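Local coordinates for protein Vng1086c (Halobacterium sp., PDB 2GF4) that is of unknown function but binds calcium and belongs to the uncharacterised UPF0058 family, at residues I16-Q19 with F20-F23. Numbering follows the deposited sequence.
Sequences IKDQ and FLGF
The Phe-23 ring folds back over Gln-19, one face covering the backbone O of Gln-19, which sits 3.5 Å above the ring plane and displaced from its centre toward the edge atoms CD1 and CE1. Further out, the ring's CZ meets CG of Gln-19 at 3.9 Å. CG of Gln-19 stands anti to the backbone N (chi1 -171°) and the chain runs on extended, carrying its amide past the end of the ring with the two planes 65° apart. Two residues earlier in the chain, CD1 of Leu-21 packs on the aliphatic CG of Lys-17, also 3.9 Å away. These contacts lie at the C-terminal end of helix 3-21, where the backbone bonding changes. Phe-20 N to Ile-16 O (2.8 Å) and Leu-21 N to Lys-17 O (3.0 Å) are near-straight i to i+4 bonds of the alpha helix. Gly-22 N instead gives a weak, bent bond to Asp-18 O and an i to i+3 bond to Gln-19 O (3.0 Å), which it approaches from well above the carbonyl plane. Phe-23 N bonds to Phe-20 O. With an alanine at Phe-23, the Gln-19 carbonyl is likely to lose its aromatic cover and the glutamine CG its neighbour. The Phe-20 side chain packs against Ala-65 and Met-66 of helix 48-71, whereas Gln-19 and Phe-23 pack on Gln-12 and Glu-5, respectively, of the second subunit. On another side, Lys-17 bends at chi3 and chi4 to bring NZ into a long salt bridge with Asp-18 OD1, its side chain about 9 Å from the bound calcium ion.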
loop_
_atom_site.group_PDB
_atom_site.type_symbol
_atom_site.label_atom_id
_atom_site.label_comp_id
_atom_site.label_asym_id
_atom_site.label_seq_id
_atom_site.Cartn_x
_atom_site.Cartn_y
_atom_site.Cartn_z
ATOM N N ILE A 16 13.087 -13.310 3.039
ATOM C CA ILE A 16 11.645 -13.443 3.312
ATOM C C ILE A 16 10.948 -13.960 2.031
ATOM O O ILE A 16 10.184 -14.932 2.088
ATOM C CB ILE A 16 11.061 -12.069 3.723
ATOM C CG1 ILE A 16 11.626 -11.626 5.077
ATOM C CG2 ILE A 16 9.592 -12.159 3.812
ATOM C CD1 ILE A 16 11.097 -12.338 6.186
ATOM N N LYS A 17 11.203 -13.314 0.889
ATOM C CA LYS A 17 10.622 -13.723 -0.381
ATOM C C LYS A 17 10.847 -15.192 -0.673
ATOM O O LYS A 17 9.908 -15.876 -1.070
ATOM C CB LYS A 17 11.253 -12.940 -1.502
ATOM C CG LYS A 17 10.803 -13.497 -2.800
ATOM C CD LYS A 17 10.800 -12.462 -3.824
ATOM C CE LYS A 17 12.138 -12.372 -4.399
ATOM N NZ LYS A 17 12.550 -13.641 -5.000
ATOM N N ASP A 18 12.081 -15.673 -0.501
ATOM C CA ASP A 18 12.345 -17.074 -0.787
ATOM C C ASP A 18 11.595 -17.957 0.176
ATOM O O ASP A 18 11.055 -18.980 -0.245
ATOM C CB ASP A 18 13.841 -17.302 -0.801
ATOM C CG ASP A 18 14.482 -16.666 -2.033
ATOM O OD1 ASP A 18 13.798 -16.495 -3.067
ATOM O OD2 ASP A 18 15.669 -16.333 -2.010
ATOM N N GLN A 19 11.545 -17.561 1.451
ATOM C CA GLN A 19 10.799 -18.264 2.495
ATOM C C GLN A 19 9.333 -18.391 2.026
ATOM O O GLN A 19 8.802 -19.500 1.991
ATOM C CB GLN A 19 10.841 -17.424 3.765
ATOM C CG GLN A 19 10.285 -18.161 4.932
ATOM C CD GLN A 19 10.252 -17.352 6.204
ATOM O OE1 GLN A 19 10.590 -16.167 6.235
ATOM N NE2 GLN A 19 9.826 -18.004 7.260
ATOM N N PHE A 20 8.689 -17.262 1.677
ATOM C CA PHE A 20 7.296 -17.242 1.222
ATOM C C PHE A 20 7.068 -18.156 0.008
ATOM O O PHE A 20 6.114 -18.936 0.021
ATOM C CB PHE A 20 6.902 -15.800 0.863
ATOM C CG PHE A 20 5.528 -15.655 0.265
ATOM C CD1 PHE A 20 4.409 -15.431 1.056
ATOM C CD2 PHE A 20 5.360 -15.708 -1.110
ATOM C CE1 PHE A 20 3.164 -15.247 0.467
ATOM C CE2 PHE A 20 4.116 -15.524 -1.683
ATOM C CZ PHE A 20 3.025 -15.297 -0.898
ATOM N N LEU A 21 7.939 -18.081 -1.005
ATOM C CA LEU A 21 7.758 -18.895 -2.199
ATOM C C LEU A 21 7.888 -20.356 -1.882
ATOM O O LEU A 21 7.443 -21.199 -2.657
ATOM C CB LEU A 21 8.737 -18.459 -3.279
ATOM C CG LEU A 21 8.431 -17.052 -3.822
ATOM C CD1 LEU A 21 9.606 -16.699 -4.636
ATOM C CD2 LEU A 21 7.162 -16.968 -4.663
ATOM N N GLY A 22 8.485 -20.661 -0.733
ATOM C CA GLY A 22 8.586 -22.048 -0.335
ATOM C C GLY A 22 7.302 -22.521 0.356
ATOM O O GLY A 22 7.186 -23.716 0.632
ATOM N N PHE A 23 6.324 -21.666 0.613
ATOM C CA PHE A 23 5.143 -22.169 1.308
ATOM C C PHE A 23 4.156 -22.949 0.456
ATOM O O PHE A 23 4.256 -23.036 -0.768
ATOM C CB PHE A 23 4.407 -21.026 2.005
ATOM C CG PHE A 23 5.179 -20.393 3.126
ATOM C CD1 PHE A 23 6.160 -21.095 3.814
ATOM C CD2 PHE A 23 4.904 -19.106 3.516
ATOM C CE1 PHE A 23 6.853 -20.489 4.848
ATOM C CE2 PHE A 23 5.594 -18.517 4.539
ATOM C CZ PHE A 23 6.559 -19.205 5.208
#